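PDB 3KZW: cytosol aminopeptidase from Staphylococcus aureus subsp. aureus, which probably removes N-terminal amino acids, leucine among them, from peptides as a metal-dependent leucyl aminopeptidase of the cytosol aminopeptidase family. Local coordinates for residues D288-T296 against N338-P347. Residues are numbered along the deposited sequence; the frame is centred on the assembly and turned at random.
With PO4 (phosphate ion), chain T.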
loop_
_atom_site.group_PDB
_atom_site.type_symbol
_atom_site.label_atom_id
_atom_site.label_comp_id
_atom_site.label_asym_id
_atom_site.label_seq_id
_atom_site.Cartn_x
_atom_site.Cartn_y
_atom_site.Cartn_z
ATOM N N ASP A 288 17.818 1.748 15.614
ATOM C CA ASP A 288 17.083 2.717 14.811
ATOM C C ASP A 288 15.647 2.245 14.588
ATOM O O ASP A 288 15.403 1.312 13.816
ATOM C CB ASP A 288 17.800 2.937 13.471
ATOM C CG ASP A 288 17.194 4.070 12.645
ATOM O OD1 ASP A 288 16.426 4.886 13.202
ATOM O OD2 ASP A 288 17.499 4.146 11.430
ATOM N N SER A 289 14.705 2.884 15.279
ATOM C CA SER A 289 13.280 2.635 15.059
ATOM C C SER A 289 12.733 3.542 13.961
ATOM O O SER A 289 11.647 3.307 13.426
ATOM C CB SER A 289 12.489 2.849 16.347
ATOM O OG SER A 289 12.476 4.212 16.726
ATOM N N GLY A 290 13.500 4.579 13.636
ATOM C CA GLY A 290 13.104 5.561 12.641
ATOM C C GLY A 290 12.577 6.830 13.277
ATOM O O GLY A 290 12.394 7.841 12.598
ATOM N N GLY A 291 12.343 6.780 14.587
ATOM C CA GLY A 291 11.729 7.890 15.309
ATOM C C GLY A 291 10.273 8.025 14.914
ATOM O O GLY A 291 9.625 7.034 14.577
ATOM N N TYR A 292 9.755 9.250 14.941
ATOM C CA TYR A 292 8.369 9.500 14.544
ATOM C C TYR A 292 8.106 9.182 13.074
ATOM O O TYR A 292 6.971 8.899 12.691
ATOM C CB TYR A 292 7.933 10.924 14.904
ATOM C CG TYR A 292 7.374 11.036 16.306
ATOM C CD1 TYR A 292 6.047 10.699 16.578
ATOM C CD2 TYR A 292 8.172 11.467 17.364
ATOM C CE1 TYR A 292 5.525 10.793 17.865
ATOM C CE2 TYR A 292 7.658 11.567 18.656
ATOM C CZ TYR A 292 6.334 11.228 18.899
ATOM O OH TYR A 292 5.821 11.322 20.174
ATOM N N SER A 293 9.156 9.218 12.257
ATOM C CA SER A 293 9.102 8.663 10.908
ATOM C C SER A 293 9.365 7.154 11.005
ATOM O O SER A 293 10.382 6.640 10.519
ATOM C CB SER A 293 10.120 9.352 10.001
ATOM O OG SER A 293 9.956 10.759 10.032
ATOM N N ILE A 294 8.422 6.465 11.643
ATOM C CA ILE A 294 8.565 5.071 12.057
ATOM C C ILE A 294 8.741 4.097 10.883
ATOM O O ILE A 294 8.144 4.276 9.817
ATOM C CB ILE A 294 7.378 4.652 12.988
ATOM C CG1 ILE A 294 7.660 3.314 13.686
ATOM C CG2 ILE A 294 6.038 4.653 12.228
ATOM C CD1 ILE A 294 6.799 3.048 14.901
ATOM N N LYS A 295 9.579 3.084 11.092
ATOM C CA LYS A 295 9.801 2.022 10.113
ATOM C C LYS A 295 8.641 1.025 10.101
ATOM O O LYS A 295 7.875 0.937 11.064
ATOM C CB LYS A 295 11.100 1.281 10.428
ATOM C CG LYS A 295 12.363 2.053 10.120
ATOM C CD LYS A 295 13.536 1.460 10.876
ATOM C CE LYS A 295 14.829 1.564 10.079
ATOM N NZ LYS A 295 15.332 2.951 9.955
ATOM N N THR A 296 8.521 0.275 9.006
ATOM C CA THR A 296 7.539 -0.808 8.908
ATOM C C THR A 296 8.000 -2.017 9.736
ATOM O O THR A 296 9.115 -2.024 10.266
ATOM C CB THR A 296 7.291 -1.234 7.437
ATOM O OG1 THR A 296 8.512 -1.707 6.853
ATOM C CG2 THR A 296 6.746 -0.067 6.614
ATOM N N ASN A 338 17.795 5.787 18.363
ATOM C CA ASN A 338 16.699 6.531 17.734
ATOM C C ASN A 338 15.328 5.986 18.133
ATOM O O ASN A 338 14.843 5.025 17.538
ATOM C CB ASN A 338 16.862 6.525 16.206
ATOM C CG ASN A 338 16.009 7.582 15.510
ATOM O OD1 ASN A 338 15.414 8.448 16.149
ATOM N ND2 ASN A 338 15.958 7.511 14.189
ATOM N N MET A 339 14.710 6.616 19.131
ATOM C CA MET A 339 13.478 6.108 19.749
ATOM C C MET A 339 12.343 7.136 19.760
ATOM O O MET A 339 12.567 8.325 19.527
ATOM C CB MET A 339 13.760 5.648 21.182
ATOM C CG MET A 339 14.739 4.487 21.318
ATOM S SD MET A 339 13.968 2.859 21.242
ATOM C CE MET A 339 14.017 2.542 19.489
ATOM N N ILE A 340 11.127 6.665 20.037
ATOM C CA ILE A 340 9.944 7.520 20.138
ATOM C C ILE A 340 9.554 7.714 21.603
ATOM O O ILE A 340 9.436 6.740 22.352
ATOM C CB ILE A 340 8.726 6.913 19.385
ATOM C CG1 ILE A 340 9.045 6.687 17.908
ATOM C CG2 ILE A 340 7.490 7.804 19.530
ATOM C CD1 ILE A 340 8.045 5.808 17.189
ATOM N N ASN A 341 9.361 8.969 22.003
ATOM C CA ASN A 341 8.784 9.290 23.311
ATOM C C ASN A 341 8.132 10.676 23.326
ATOM O O ASN A 341 7.990 11.310 22.279
ATOM C CB ASN A 341 9.814 9.115 24.446
ATOM C CG ASN A 341 10.721 10.325 24.629
ATOM O OD1 ASN A 341 10.966 11.093 23.699
ATOM N ND2 ASN A 341 11.227 10.492 25.842
ATOM N N GLU A 342 7.745 11.136 24.516
ATOM C CA GLU A 342 7.046 12.413 24.697
ATOM C C GLU A 342 7.808 13.642 24.188
ATOM O O GLU A 342 7.200 14.684 23.935
ATOM C CB GLU A 342 6.662 12.614 26.172
ATOM C CG GLU A 342 7.843 12.768 27.129
ATOM C CD GLU A 342 7.417 13.003 28.569
ATOM O OE1 GLU A 342 8.209 13.601 29.328
ATOM O OE2 GLU A 342 6.298 12.597 28.947
ATOM N N ALA A 343 9.125 13.518 24.038
ATOM C CA ALA A 343 9.963 14.665 23.689
ATOM C C ALA A 343 11.025 14.374 22.622
ATOM O O ALA A 343 11.983 15.138 22.478
ATOM C CB ALA A 343 10.602 15.254 24.950
ATOM N N SER A 344 10.850 13.289 21.869
ATOM C CA SER A 344 11.798 12.929 20.805
ATOM C C SER A 344 11.659 13.846 19.587
ATOM O O SER A 344 10.668 14.576 19.459
ATOM C CB SER A 344 11.648 11.459 20.402
ATOM O OG SER A 344 10.314 11.154 20.056
ATOM N N MET A 345 12.656 13.814 18.701
ATOM C CA MET A 345 12.668 14.683 17.521
ATOM C C MET A 345 11.519 14.386 16.553
ATOM O O MET A 345 11.071 13.244 16.434
ATOM C CB MET A 345 14.028 14.646 16.804
ATOM C CG MET A 345 14.428 13.302 16.208
ATOM S SD MET A 345 15.891 13.443 15.152
ATOM C CE MET A 345 16.124 11.741 14.650
ATOM N N LYS A 346 11.044 15.434 15.883
ATOM C CA LYS A 346 9.888 15.355 14.992
ATOM C C LYS A 346 10.215 16.065 13.685
ATOM O O LYS A 346 11.052 16.969 13.672
ATOM C CB LYS A 346 8.661 16.034 15.622
ATOM C CG LYS A 346 8.559 15.920 17.138
ATOM C CD LYS A 346 7.494 16.842 17.724
ATOM C CE LYS A 346 7.910 18.307 17.743
ATOM N NZ LYS A 346 9.014 18.584 18.699
ATOM N N PRO A 347 9.557 15.666 12.578
ATOM C CA PRO A 347 9.639 16.458 11.351
ATOM C C PRO A 347 9.190 17.899 11.595
ATOM O O PRO A 347 8.188 18.116 12.271
ATOM C CB PRO A 347 8.658 15.748 10.421
ATOM C CG PRO A 347 8.698 14.337 10.868
ATOM C CD PRO A 347 8.855 14.387 12.357
HETATM P P PO4 T . 7.937 8.434 27.878
HETATM O O1 PO4 T . 9.067 7.575 27.382
HETATM O O2 PO4 T . 8.275 8.988 29.240
HETATM O O3 PO4 T . 7.719 9.557 26.901
HETATM O O4 PO4 T . 6.682 7.608 27.951
#
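Asp288 and Asn338 pair as a parallel beta bridge, CA to CA 4.8 Å, and beyond it both segments run on as loops. Ser289 N donates to Asn338 O at 3.1 Å. Ser289 OG donates to the same oxygen, so two donors from one residue hold this carbonyl. The Asp288 and Asn338 side chains lie side by side, their planes 17° apart. Both have CG anti to the backbone N (chi1 -173° and -164°), which sends carboxylate and amide the same way. Asn338 ND2 donates to Asp288 OD1 at 2.8 Å, on the syn side but tilted out of the carboxylate plane, and also to Thr364 O. The other oxygen, Asp288 OD2, forms a salt bridge with Lys295, which also pairs with Asp365.

Farther along, the Tyr292 ring packs against 340-345. Ile340 CG2 sits over one face of its ring, 3.9 Å from the centroid, a CH-pi contact. Met345 O and Ser344 OG lie at the ring edge. Tyr292 OH donates to Asn341 O at 3.0 Å, from above the carbonyl plane, and also bonds Ile340 N of the second subunit. Ile340 CD1 meets Ile294 CD1 at 3.8 Å, the two side chains crossing at about a right angle.

Asn341 OD1 accepts from Ala343 N, an Asx turn. Glu342 N hydrogen-bonds a phosphate, probably from crystallisation, that is also held by Glu342 N of the second and third subunits, consistent with a three-fold junction. The contact joins the loop between strand 287-288 and helix 297-300 to the loop between strands 328-338 and 350-352 in the catalytic domain.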